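Side-chain contacts in probable glutathione reductase (Sinorhizobium meliloti, PDB 4DNA), which probably catalyses the NADPH-dependent reduction of glutathione disulfide to glutathione, working as an FAD-containing homodimer with a redox-active disulfide: residues G21-A26 with C323-E328; K52-A57 with A86-E91; L169-L174 with D242-A247; I356-A361 with P452-R457; A373-M378 with A443-T448. All blocks are in the same frame, centred on the assembly; numbering follows the deposited sequence.

How the interactions relate
Three regions of the subunit share the five contacts. Interaction 1 pairs helices 15-25 and 314-329 of the FAD-binding part. Interactions 2 and 3 both lie inside the chain loop closed by interaction 1: interaction 2 pairs helices 48-66 and 81-106 about 32 Å from interaction 1, centre to centre, and interaction 3 is in the probable NADPH-binding domain, its centre about 23 Å from that of interaction 2. Interactions 4 and 5 belong to the C-terminal dimerisation domain, with centres about 19 Å apart; interaction 5 is nested within interaction 4, and both use one antiparallel sheet in which strands 367-375 and 454-457 are neighbours. Interactions 2 and 5 also touch the second subunit, so these two lie beside the dimer interface.

Interaction 1: residues G21-A26 with C323-E328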
# COMPACT_ATOMS: atom_id res chain seq x y z
N GLY A 21 9.52 -9.63 29.30
CA GLY A 21 10.83 -9.75 29.96
C GLY A 21 11.72 -8.55 29.68
O GLY A 21 12.17 -7.88 30.62
N ARG A 22 11.95 -8.27 28.40
CA ARG A 22 12.82 -7.18 27.99
C ARG A 22 12.35 -5.90 28.64
O ARG A 22 13.14 -5.23 29.28
CB ARG A 22 12.85 -7.02 26.46
CG ARG A 22 14.03 -6.23 25.93
CD ARG A 22 13.91 -5.95 24.43
NE ARG A 22 12.97 -4.87 24.15
CZ ARG A 22 11.81 -5.01 23.52
NH1 ARG A 22 11.44 -6.20 23.04
NH2 ARG A 22 11.03 -3.95 23.34
N LEU A 23 11.07 -5.58 28.51
CA LEU A 23 10.58 -4.33 29.10
C LEU A 23 10.88 -4.28 30.59
O LEU A 23 11.52 -3.33 31.05
CB LEU A 23 9.08 -4.13 28.86
CG LEU A 23 8.60 -3.54 27.53
CD1 LEU A 23 7.11 -3.26 27.61
CD2 LEU A 23 9.35 -2.27 27.16
N ALA A 24 10.47 -5.31 31.32
CA ALA A 24 10.60 -5.36 32.78
C ALA A 24 12.04 -5.33 33.28
O ALA A 24 12.33 -4.68 34.29
CB ALA A 24 9.88 -6.58 33.34
N ALA A 25 12.93 -6.03 32.58
CA ALA A 25 14.35 -6.05 32.92
C ALA A 25 14.93 -4.65 32.75
O ALA A 25 15.69 -4.18 33.60
CB ALA A 25 15.09 -7.04 32.05
N ALA A 26 14.55 -4.00 31.65
CA ALA A 26 14.96 -2.63 31.36
C ALA A 26 14.42 -1.61 32.38
O ALA A 26 14.61 -0.40 32.22
CB ALA A 26 14.56 -2.24 29.94
N CYS A 323 0.65 -3.31 28.23
CA CYS A 323 -0.39 -3.07 29.22
C CYS A 323 -0.10 -3.76 30.54
O CYS A 323 -0.41 -3.22 31.60
CB CYS A 323 -1.77 -3.42 28.68
SG CYS A 323 -2.28 -2.16 27.51
N PHE A 324 0.50 -4.95 30.48
CA PHE A 324 0.94 -5.61 31.70
C PHE A 324 2.04 -4.82 32.44
O PHE A 324 1.89 -4.53 33.63
CB PHE A 324 1.41 -7.05 31.44
CG PHE A 324 2.34 -7.56 32.50
CD1 PHE A 324 1.86 -7.86 33.77
CD2 PHE A 324 3.71 -7.68 32.26
CE1 PHE A 324 2.72 -8.30 34.76
CE2 PHE A 324 4.57 -8.11 33.26
CZ PHE A 324 4.07 -8.42 34.51
N ILE A 325 3.14 -4.48 31.76
CA ILE A 325 4.21 -3.71 32.38
C ILE A 325 3.65 -2.46 33.05
O ILE A 325 3.98 -2.15 34.19
CB ILE A 325 5.34 -3.37 31.37
CG1 ILE A 325 6.60 -4.19 31.68
CG2 ILE A 325 5.71 -1.89 31.43
CD1 ILE A 325 6.52 -5.65 31.31
N GLU A 326 2.77 -1.77 32.33
CA GLU A 326 2.09 -0.58 32.82
C GLU A 326 1.30 -0.93 34.09
O GLU A 326 1.65 -0.45 35.17
CB GLU A 326 1.18 -0.01 31.72
CG GLU A 326 1.09 1.52 31.66
CD GLU A 326 2.35 2.20 31.14
OE1 GLU A 326 3.07 1.60 30.32
OE2 GLU A 326 2.62 3.35 31.55
N THR A 327 0.28 -1.79 33.95
CA THR A 327 -0.55 -2.21 35.08
C THR A 327 0.28 -2.58 36.31
O THR A 327 0.20 -1.92 37.33
CB THR A 327 -1.50 -3.38 34.72
OG1 THR A 327 -2.50 -2.94 33.78
CG2 THR A 327 -2.20 -3.90 35.97
N GLU A 328 1.09 -3.63 36.19
CA GLU A 328 1.83 -4.18 37.32
C GLU A 328 2.98 -3.30 37.82
O GLU A 328 3.35 -3.38 38.99
CB GLU A 328 2.33 -5.59 36.97
CG GLU A 328 3.25 -6.25 38.00
CD GLU A 328 2.53 -6.68 39.27
OE1 GLU A 328 1.30 -6.86 39.24
OE2 GLU A 328 3.20 -6.83 40.31
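With chi2 at 74°, I325 turns its CD1 methyl against helix 15-25, while L23 keeps CG beside its own backbone N (chi1 -82°), which makes CB its nearest atom to the isoleucine. The L23 and I325 side chains cross obliquely. L23 CB lies 3.8 Å from I325 CG1 and 3.9 Å from its CD1, and farther out L23 CD1 approaches I325 CB at 4.2 Å. The same CD1 methyl of I325 also reaches the next residue along the helix, 4.0 Å from A24 CB, and rests equally near the A24 backbone N. One isoleucine thus spans two successive residues of the facing helix, and the side chains that meet are all apolar. Trimming I325 to an alanine would probably open a gap between the helices, leaving L23 CB and the A24 methyl without this partner across the helices. Around this pair, A24 and F324 both pack on L8 of strand 6-11, and the F324 ring meets Y302 edge-to-face. Within helix 314-329, T327 OG1 donates to C323 O at 3.0 Å. Two helices laid side by side over a parallel sheet, the first beginning at the FAD-binding residues S15 and G16, are characteristic of the Rossmann-type FAD domain of the disulfide oxidoreductases.

Interaction 2: residues K52-A57 with A86-E91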
# COMPACT_ATOMS: atom_id res chain seq x y z
N LYS A 52 5.32 -14.79 5.47
CA LYS A 52 5.31 -13.67 4.53
C LYS A 52 6.42 -13.82 3.49
O LYS A 52 6.27 -13.37 2.35
CB LYS A 52 5.39 -12.34 5.30
CG LYS A 52 5.23 -11.07 4.47
CD LYS A 52 3.80 -10.84 3.97
CE LYS A 52 3.67 -9.50 3.28
NZ LYS A 52 3.85 -8.35 4.21
N LEU A 53 7.52 -14.46 3.87
CA LEU A 53 8.60 -14.71 2.94
C LEU A 53 8.14 -15.67 1.85
O LEU A 53 8.34 -15.43 0.65
CB LEU A 53 9.83 -15.26 3.68
CG LEU A 53 10.52 -14.31 4.69
CD1 LEU A 53 11.80 -14.93 5.23
CD2 LEU A 53 10.84 -12.94 4.10
N TYR A 54 7.50 -16.75 2.27
CA TYR A 54 7.01 -17.77 1.35
C TYR A 54 5.95 -17.18 0.42
O TYR A 54 5.84 -17.58 -0.73
CB TYR A 54 6.48 -18.96 2.16
CG TYR A 54 7.58 -19.90 2.65
CD1 TYR A 54 8.86 -19.43 3.00
CD2 TYR A 54 7.33 -21.27 2.77
CE1 TYR A 54 9.85 -20.29 3.44
CE2 TYR A 54 8.32 -22.13 3.22
CZ TYR A 54 9.58 -21.65 3.54
OH TYR A 54 10.54 -22.52 3.97
N VAL A 55 5.20 -16.22 0.93
CA VAL A 55 4.27 -15.47 0.10
C VAL A 55 5.05 -14.77 -0.99
O VAL A 55 4.69 -14.85 -2.16
CB VAL A 55 3.48 -14.43 0.91
CG1 VAL A 55 2.78 -13.47 -0.02
CG2 VAL A 55 2.48 -15.11 1.83
N TYR A 56 6.13 -14.09 -0.60
CA TYR A 56 6.96 -13.38 -1.55
C TYR A 56 7.53 -14.35 -2.58
O TYR A 56 7.43 -14.11 -3.79
CB TYR A 56 8.10 -12.64 -0.83
CG TYR A 56 7.69 -11.39 -0.07
CD1 TYR A 56 6.66 -10.57 -0.53
CD2 TYR A 56 8.38 -11.01 1.08
CE1 TYR A 56 6.31 -9.42 0.15
CE2 TYR A 56 8.04 -9.85 1.78
CZ TYR A 56 7.00 -9.06 1.31
OH TYR A 56 6.64 -7.92 1.99
N ALA A 57 8.11 -15.45 -2.09
CA ALA A 57 8.63 -16.49 -2.96
C ALA A 57 7.60 -16.92 -3.97
O ALA A 57 7.92 -17.11 -5.12
CB ALA A 57 9.07 -17.70 -2.16
N ALA A 86 16.35 -22.76 3.04
CA ALA A 86 17.65 -22.42 3.60
C ALA A 86 17.74 -20.91 3.83
O ALA A 86 18.11 -20.46 4.92
CB ALA A 86 18.77 -22.92 2.71
N ALA A 87 17.35 -20.14 2.81
CA ALA A 87 17.32 -18.69 2.91
C ALA A 87 16.48 -18.25 4.09
O ALA A 87 16.80 -17.27 4.76
CB ALA A 87 16.79 -18.09 1.62
N LYS A 88 15.41 -18.99 4.36
CA LYS A 88 14.53 -18.72 5.49
C LYS A 88 15.22 -18.97 6.83
O LYS A 88 15.17 -18.12 7.72
CB LYS A 88 13.24 -19.52 5.37
CG LYS A 88 12.16 -19.19 6.39
CD LYS A 88 12.31 -20.06 7.62
CE LYS A 88 12.32 -21.52 7.23
NZ LYS A 88 12.96 -22.34 8.30
N GLU A 89 15.88 -20.12 6.99
CA GLU A 89 16.54 -20.41 8.24
C GLU A 89 17.59 -19.37 8.58
O GLU A 89 17.77 -19.03 9.76
CB GLU A 89 17.19 -21.78 8.23
CG GLU A 89 16.28 -22.92 8.63
CD GLU A 89 15.71 -22.84 10.03
OE1 GLU A 89 16.46 -22.64 11.02
OE2 GLU A 89 14.48 -23.06 10.14
N GLN A 90 18.29 -18.88 7.56
CA GLN A 90 19.37 -17.94 7.81
C GLN A 90 18.78 -16.70 8.45
O GLN A 90 19.40 -16.08 9.31
CB GLN A 90 20.18 -17.59 6.55
CG GLN A 90 21.46 -16.81 6.85
CD GLN A 90 22.62 -17.06 5.88
OE1 GLN A 90 22.54 -16.74 4.69
NE2 GLN A 90 23.72 -17.61 6.41
N GLU A 91 17.55 -16.37 8.06
CA GLU A 91 16.91 -15.17 8.53
C GLU A 91 16.30 -15.34 9.91
O GLU A 91 16.47 -14.48 10.78
CB GLU A 91 15.85 -14.68 7.54
CG GLU A 91 15.19 -13.35 7.92
CD GLU A 91 16.19 -12.23 8.25
OE1 GLU A 91 17.39 -12.29 7.87
OE2 GLU A 91 15.77 -11.25 8.90
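In the FAD-binding part of the fold, helix 48-66, which starts at C48 of the redox-active disulfide, packs L53 and Y54 against the aliphatic part of K88 on helix 81-106. Y54 CE1 lies 3.9 Å from K88 CG, an approach oblique to the ring, and Y54 OH is 3.8 Å from K88 CE. L53 CD1 adds a looser contact to K88 CG at 4.4 Å. Bends at chi2 (-90°) and chi3 (-54°) fold the lysine chain, turning its methylenes to helix 48-66 while NZ leads off to a salt bridge with D165. Both helices belong to the pyridine nucleotide-disulfide oxidoreductase fold, and helix 48-66 also borders the dimer interface: L53 packs on L382 of the second subunit, and K52 NZ hydrogen-bonds to P440 O of that chain. The tyrosine hydroxyl has its own polar partner in F164 O, and its ring meets that of F164 edge-to-face.

Interaction 3: residues L169-L174 with D242-A247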
# COMPACT_ATOMS: atom_id res chain seq x y z
N LEU A 169 9.60 -30.59 -1.84
CA LEU A 169 8.39 -29.90 -2.23
C LEU A 169 7.39 -30.90 -2.81
O LEU A 169 7.69 -31.56 -3.80
CB LEU A 169 8.73 -28.83 -3.25
CG LEU A 169 7.55 -28.09 -3.84
CD1 LEU A 169 7.14 -26.95 -2.91
CD2 LEU A 169 7.94 -27.59 -5.21
N PRO A 170 6.20 -31.00 -2.20
CA PRO A 170 5.19 -31.93 -2.74
C PRO A 170 4.80 -31.51 -4.15
O PRO A 170 4.81 -30.32 -4.48
CB PRO A 170 4.00 -31.76 -1.79
CG PRO A 170 4.17 -30.41 -1.20
CD PRO A 170 5.66 -30.19 -1.10
N GLU A 171 4.48 -32.50 -4.97
CA GLU A 171 4.00 -32.23 -6.31
C GLU A 171 2.48 -32.01 -6.21
O GLU A 171 1.90 -31.31 -7.05
CB GLU A 171 4.40 -33.38 -7.25
CG GLU A 171 3.38 -33.77 -8.32
CD GLU A 171 3.61 -35.18 -8.89
OE1 GLU A 171 4.09 -36.09 -8.15
OE2 GLU A 171 3.29 -35.38 -10.09
N SER A 172 1.87 -32.57 -5.17
CA SER A 172 0.47 -32.28 -4.84
C SER A 172 0.28 -32.14 -3.32
O SER A 172 0.94 -32.84 -2.55
CB SER A 172 -0.48 -33.33 -5.42
OG SER A 172 -0.08 -34.64 -5.08
N ILE A 173 -0.60 -31.21 -2.92
CA ILE A 173 -1.02 -31.04 -1.52
C ILE A 173 -2.55 -30.93 -1.38
O ILE A 173 -3.23 -30.37 -2.25
CB ILE A 173 -0.34 -29.84 -0.82
CG1 ILE A 173 -0.39 -30.02 0.70
CG2 ILE A 173 -0.98 -28.51 -1.22
CD1 ILE A 173 0.68 -29.24 1.44
N LEU A 174 -3.08 -31.45 -0.28
CA LEU A 174 -4.47 -31.25 0.06
C LEU A 174 -4.54 -30.64 1.44
O LEU A 174 -4.08 -31.24 2.41
CB LEU A 174 -5.25 -32.58 0.04
CG LEU A 174 -6.68 -32.51 0.58
CD1 LEU A 174 -7.60 -31.85 -0.42
CD2 LEU A 174 -7.21 -33.87 0.98
N ASP A 242 3.24 -45.96 -2.68
CA ASP A 242 4.32 -45.04 -3.08
C ASP A 242 4.71 -43.97 -2.06
O ASP A 242 5.49 -43.08 -2.38
CB ASP A 242 3.98 -44.38 -4.42
CG ASP A 242 3.68 -45.38 -5.51
OD1 ASP A 242 4.25 -46.50 -5.50
OD2 ASP A 242 2.86 -45.04 -6.38
N GLY A 243 4.17 -44.07 -0.85
CA GLY A 243 4.42 -43.05 0.18
C GLY A 243 3.44 -41.88 0.16
O GLY A 243 3.35 -41.11 1.11
N ARG A 244 2.70 -41.76 -0.95
CA ARG A 244 1.66 -40.74 -1.10
C ARG A 244 0.49 -40.98 -0.16
O ARG A 244 0.31 -42.09 0.33
CB ARG A 244 1.18 -40.69 -2.56
CG ARG A 244 1.95 -39.68 -3.39
CD ARG A 244 1.31 -39.46 -4.74
NE ARG A 244 1.94 -40.27 -5.78
CZ ARG A 244 2.92 -39.84 -6.57
NH1 ARG A 244 3.43 -40.65 -7.48
NH2 ARG A 244 3.38 -38.60 -6.46
N ARG A 245 -0.31 -39.94 0.07
CA ARG A 245 -1.43 -40.01 1.00
C ARG A 245 -2.78 -40.05 0.32
O ARG A 245 -3.10 -39.22 -0.55
CB ARG A 245 -1.39 -38.85 2.00
CG ARG A 245 -0.39 -39.03 3.12
CD ARG A 245 1.02 -38.58 2.74
NE ARG A 245 1.88 -38.52 3.91
CZ ARG A 245 2.64 -39.52 4.34
NH1 ARG A 245 3.36 -39.37 5.43
NH2 ARG A 245 2.70 -40.67 3.68
N VAL A 246 -3.57 -41.04 0.71
CA VAL A 246 -4.92 -41.17 0.22
C VAL A 246 -5.85 -40.69 1.32
O VAL A 246 -5.81 -41.19 2.44
CB VAL A 246 -5.25 -42.63 -0.14
CG1 VAL A 246 -6.61 -42.71 -0.82
CG2 VAL A 246 -4.17 -43.21 -1.03
N ALA A 247 -6.67 -39.70 0.99
CA ALA A 247 -7.62 -39.13 1.93
C ALA A 247 -9.04 -39.44 1.51
O ALA A 247 -9.39 -39.27 0.34
CB ALA A 247 -7.42 -37.63 2.01
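E171 and R244 meet through a single pair of atoms, E171 OE1 and R244 NH2, 3.1 Å apart. This is a salt bridge whose hydrogen bond is weak, with an N-H...O angle of only 122°. The carboxylate and guanidinium planes stand 69° apart, so the groups do not pair flat against each other through two parallel bonds. R244 reaches across by bending its chain at chi3, whereas the glutamate chain is extended beyond CG. Beyond this pair, where the strands begin, the contact becomes apolar: L174 CD2 touches A247 CB at 3.9 Å. D258 forms the second shell. Its OD1 makes another salt bridge to R244 NH2, its OD2 accepts from E171 N, and its backbone N hydrogen-bonds to S172 OG; one aspartate thus contacts both partners and probably helps to hold them, and the arginine charge is probably shared between two acids. Residues 171-174 and 244-247 run 19° apart, yet even L174 and A247 have CA atoms 8.7 Å apart, so this is a meeting of side chains from different sheets. Strand 172-176 lies in the parallel sheet of the probable NADPH-binding domain, between strands 195-199 and 259-262, while strand 245-249 is the middle strand of the antiparallel three-stranded sheet, between 234-239 and 254-257.

Interaction 4: residues I356-A361 with P452-R457; sequences ITEEEA and PSYRVR
E358 OE1 has two partners, the hydroxyl of Y454 and the ammonium group of K392, whose salt bridge probably favours the ionised form of this buried glutamate. Y454 OH donates to E358 OE1 at 2.6 Å, arriving from above the carboxylate, 46° out of its plane. The other oxygen, E358 OE2, sits at the ring edge near the tyrosine plane, 3.3 Å from Y454 CE1. With the carboxylate and ring planes 46° apart, the acid lies obliquely against the rim of the ring. E358 gets there on an extended chain, CG anti to the backbone N (chi1 -170°), and the tyrosine comes to meet it from the opposite direction. V456 completes the contact, its CG2 methyl 4.0 Å from E358 OE2. The arrangement joins helix 358-364 to strand 454-457 of the antiparallel sheet in the dimerisation domain. That helix opens with a capping box: T357 OG1 accepts from E360 N at 3.2 Å, and E360 OE1 in turn accepts from T357 N at 3.0 Å. At the start of the strand, S453 and Y454 both face V370 of strand 367-375 in a classic beta bulge, so the tyrosine that reaches the helix is itself part of the bulge. The Y454 ring also makes a cation-pi contact with R461.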
# COMPACT_ATOMS: atom_id res chain seq x y z
N ILE A 356 -16.35 -3.86 10.85
CA ILE A 356 -17.34 -4.94 10.83
C ILE A 356 -17.90 -5.25 9.43
O ILE A 356 -17.89 -4.39 8.55
CB ILE A 356 -18.49 -4.61 11.81
CG1 ILE A 356 -19.17 -3.29 11.40
CG2 ILE A 356 -17.97 -4.54 13.24
CD1 ILE A 356 -20.44 -2.93 12.15
N THR A 357 -18.39 -6.48 9.23
CA THR A 357 -18.89 -6.89 7.92
C THR A 357 -20.26 -6.28 7.56
O THR A 357 -21.01 -5.84 8.43
CB THR A 357 -19.01 -8.43 7.79
OG1 THR A 357 -20.18 -8.91 8.48
CG2 THR A 357 -17.76 -9.12 8.31
N GLU A 358 -20.60 -6.29 6.28
CA GLU A 358 -21.92 -5.84 5.84
C GLU A 358 -23.05 -6.57 6.57
O GLU A 358 -24.03 -5.95 6.94
CB GLU A 358 -22.10 -6.01 4.35
CG GLU A 358 -23.35 -5.33 3.84
CD GLU A 358 -23.68 -5.71 2.42
OE1 GLU A 358 -22.72 -5.97 1.66
OE2 GLU A 358 -24.88 -5.74 2.06
N GLU A 359 -22.90 -7.87 6.77
CA GLU A 359 -23.88 -8.62 7.54
C GLU A 359 -24.02 -8.13 8.99
O GLU A 359 -25.13 -8.11 9.53
CB GLU A 359 -23.57 -10.11 7.51
CG GLU A 359 -24.40 -10.94 8.48
CD GLU A 359 -24.02 -12.41 8.49
OE1 GLU A 359 -23.06 -12.78 7.76
OE2 GLU A 359 -24.66 -13.20 9.24
N GLU A 360 -22.91 -7.77 9.63
CA GLU A 360 -22.96 -7.34 11.02
C GLU A 360 -23.63 -5.98 11.12
O GLU A 360 -24.47 -5.75 11.99
CB GLU A 360 -21.56 -7.22 11.62
CG GLU A 360 -20.65 -8.45 11.54
CD GLU A 360 -19.36 -8.22 12.31
OE1 GLU A 360 -18.26 -8.15 11.70
OE2 GLU A 360 -19.45 -8.05 13.55
N ALA A 361 -23.24 -5.08 10.22
CA ALA A 361 -23.71 -3.71 10.26
C ALA A 361 -25.20 -3.65 9.98
O ALA A 361 -25.92 -2.86 10.58
CB ALA A 361 -22.94 -2.84 9.28
N PRO A 452 -23.79 6.05 -2.86
CA PRO A 452 -23.72 4.68 -2.38
C PRO A 452 -24.11 3.74 -3.50
O PRO A 452 -24.81 4.12 -4.44
CB PRO A 452 -24.74 4.64 -1.24
CG PRO A 452 -25.14 6.04 -0.98
CD PRO A 452 -24.94 6.77 -2.28
N SER A 453 -23.61 2.52 -3.41
CA SER A 453 -23.81 1.54 -4.44
C SER A 453 -25.13 0.86 -4.16
O SER A 453 -25.76 0.34 -5.07
CB SER A 453 -22.65 0.54 -4.39
OG SER A 453 -21.41 1.21 -4.21
N TYR A 454 -25.52 0.88 -2.88
CA TYR A 454 -26.82 0.39 -2.39
C TYR A 454 -26.99 0.70 -0.91
O TYR A 454 -26.03 1.05 -0.24
CB TYR A 454 -27.03 -1.11 -2.63
CG TYR A 454 -25.97 -2.04 -2.05
CD1 TYR A 454 -26.06 -2.53 -0.75
CD2 TYR A 454 -24.88 -2.45 -2.83
CE1 TYR A 454 -25.09 -3.38 -0.24
CE2 TYR A 454 -23.92 -3.31 -2.33
CZ TYR A 454 -24.02 -3.77 -1.03
OH TYR A 454 -23.07 -4.61 -0.55
N ARG A 455 -28.23 0.57 -0.44
CA ARG A 455 -28.59 0.82 0.95
C ARG A 455 -29.22 -0.42 1.57
O ARG A 455 -29.82 -1.24 0.87
CB ARG A 455 -29.58 1.98 1.05
CG ARG A 455 -28.94 3.37 1.05
CD ARG A 455 -29.96 4.45 0.71
NE ARG A 455 -29.39 5.80 0.82
CZ ARG A 455 -29.22 6.67 -0.18
NH1 ARG A 455 -29.58 6.36 -1.42
NH2 ARG A 455 -28.69 7.87 0.06
N VAL A 456 -29.07 -0.56 2.88
CA VAL A 456 -29.75 -1.62 3.64
C VAL A 456 -30.52 -0.96 4.79
O VAL A 456 -29.96 -0.19 5.57
CB VAL A 456 -28.78 -2.69 4.17
CG1 VAL A 456 -29.53 -3.80 4.87
CG2 VAL A 456 -27.93 -3.28 3.05
N ARG A 457 -31.81 -1.26 4.86
CA ARG A 457 -32.69 -0.69 5.87
C ARG A 457 -33.40 -1.84 6.56
O ARG A 457 -33.96 -2.72 5.90
CB ARG A 457 -33.69 0.29 5.25
CG ARG A 457 -34.78 0.76 6.20
CD ARG A 457 -35.47 2.05 5.74
NE ARG A 457 -34.80 3.23 6.30
CZ ARG A 457 -35.05 3.78 7.50
NH1 ARG A 457 -35.99 3.27 8.30
NH2 ARG A 457 -34.35 4.84 7.89

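Interaction 5: residues A373-M378 with A443-T448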
# COMPACT_ATOMS: atom_id res chain seq x y z
N ALA A 373 -16.60 -1.00 -4.81
CA ALA A 373 -15.82 -0.69 -5.98
C ALA A 373 -15.22 -1.97 -6.53
O ALA A 373 -14.59 -2.72 -5.79
CB ALA A 373 -14.71 0.28 -5.62
N GLU A 374 -15.44 -2.23 -7.81
CA GLU A 374 -14.88 -3.42 -8.42
C GLU A 374 -14.18 -3.07 -9.72
O GLU A 374 -14.80 -2.48 -10.61
CB GLU A 374 -15.97 -4.45 -8.67
CG GLU A 374 -15.46 -5.88 -8.65
CD GLU A 374 -16.55 -6.88 -9.03
OE1 GLU A 374 -17.24 -6.62 -10.05
OE2 GLU A 374 -16.70 -7.91 -8.31
N PHE A 375 -12.91 -3.43 -9.83
CA PHE A 375 -12.12 -2.97 -10.96
C PHE A 375 -10.84 -3.75 -11.27
O PHE A 375 -10.25 -4.41 -10.40
CB PHE A 375 -11.82 -1.48 -10.83
CG PHE A 375 -10.93 -1.13 -9.67
CD1 PHE A 375 -11.45 -0.93 -8.41
CD2 PHE A 375 -9.56 -0.99 -9.85
CE1 PHE A 375 -10.63 -0.59 -7.34
CE2 PHE A 375 -8.73 -0.65 -8.79
CZ PHE A 375 -9.26 -0.45 -7.54
N ARG A 376 -10.43 -3.64 -12.54
CA ARG A 376 -9.25 -4.27 -13.10
C ARG A 376 -8.08 -3.39 -12.72
O ARG A 376 -8.04 -2.24 -13.14
CB ARG A 376 -9.41 -4.33 -14.62
CG ARG A 376 -8.57 -5.36 -15.36
CD ARG A 376 -9.29 -5.84 -16.61
NE ARG A 376 -8.38 -6.10 -17.73
CZ ARG A 376 -7.75 -7.26 -17.98
NH1 ARG A 376 -7.91 -8.31 -17.18
NH2 ARG A 376 -6.94 -7.36 -19.03
N PRO A 377 -7.14 -3.91 -11.90
CA PRO A 377 -5.97 -3.12 -11.49
C PRO A 377 -5.25 -2.59 -12.73
O PRO A 377 -5.26 -3.24 -13.77
CB PRO A 377 -5.08 -4.14 -10.77
CG PRO A 377 -5.99 -5.23 -10.35
CD PRO A 377 -7.08 -5.29 -11.38
N MSE A 378 -4.62 -1.42 -12.61
CA MSE A 378 -3.97 -0.77 -13.75
C MSE A 378 -3.03 -1.70 -14.48
O MSE A 378 -3.05 -1.77 -15.70
CB MSE A 378 -3.20 0.48 -13.35
CG MSE A 378 -3.37 1.42 -14.54
SE MSE A 378 -2.04 2.87 -14.58
CE MSE A 378 -3.37 4.32 -14.43
N ALA A 443 -6.16 3.03 -4.20
CA ALA A 443 -6.77 3.71 -3.06
C ALA A 443 -7.70 4.88 -3.38
O ALA A 443 -8.55 5.21 -2.56
CB ALA A 443 -5.69 4.15 -2.09
N GLU A 444 -7.54 5.52 -4.53
CA GLU A 444 -8.42 6.65 -4.85
C GLU A 444 -9.89 6.25 -5.08
O GLU A 444 -10.79 7.11 -5.05
CB GLU A 444 -7.91 7.44 -6.03
CG GLU A 444 -7.67 6.62 -7.27
CD GLU A 444 -7.19 7.47 -8.41
OE1 GLU A 444 -7.76 8.57 -8.59
OE2 GLU A 444 -6.25 7.07 -9.12
N GLU A 445 -10.13 4.97 -5.31
CA GLU A 445 -11.50 4.48 -5.45
C GLU A 445 -12.30 4.59 -4.14
O GLU A 445 -13.53 4.63 -4.17
CB GLU A 445 -11.53 3.04 -5.97
CG GLU A 445 -10.74 2.82 -7.25
CD GLU A 445 -11.32 3.54 -8.44
OE1 GLU A 445 -12.52 3.87 -8.39
OE2 GLU A 445 -10.56 3.76 -9.41
N LEU A 446 -11.60 4.62 -3.01
CA LEU A 446 -12.24 4.79 -1.70
C LEU A 446 -12.68 6.23 -1.46
O LEU A 446 -13.60 6.48 -0.67
CB LEU A 446 -11.33 4.33 -0.57
CG LEU A 446 -10.96 2.85 -0.41
CD1 LEU A 446 -9.58 2.75 0.23
CD2 LEU A 446 -11.97 2.11 0.43
N VAL A 447 -12.06 7.19 -2.16
CA VAL A 447 -12.38 8.60 -1.90
C VAL A 447 -13.25 9.30 -2.94
O VAL A 447 -13.54 10.49 -2.81
CB VAL A 447 -11.13 9.46 -1.56
CG1 VAL A 447 -10.37 8.86 -0.40
CG2 VAL A 447 -10.23 9.63 -2.78
N THR A 448 -13.70 8.58 -3.96
CA THR A 448 -14.56 9.22 -4.96
C THR A 448 -15.94 8.58 -5.16
O THR A 448 -16.67 8.99 -6.07
CB THR A 448 -13.87 9.36 -6.33
OG1 THR A 448 -13.48 8.07 -6.80
CG2 THR A 448 -12.63 10.23 -6.23
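A373 and F375, at the end of strand 367-375, face a turn with helical backbone angles at A443-L446, the CA atoms of A373 and E445 lying 6.8 Å apart. F375 and E445 carry the contact. E445 CG lies 3.4 Å from F375 CE1 and 3.6 Å from F375 CZ, and the chain, bent at chi2 (-67°), brings E445 CD over one face of the ring. The carboxylate plane is turned 43° from that of the phenyl. Beside them A373 CB meets E445 CB at 4.2 Å. This turn of the dimerisation domain follows the predicted proton acceptor H439: E444 OE2 hydrogen-bonds to H439 ND1 and T441 N, consistent with the His-Glu pair of glutathione reductases. An alanine at F375 would probably leave the E445 methylenes without their aromatic surface and set that side chain free to turn. Elsewhere on the turn, A443 N hydrogen-bonds to E414 OE1 of the second subunit, and L446 packs on L418 of that chain.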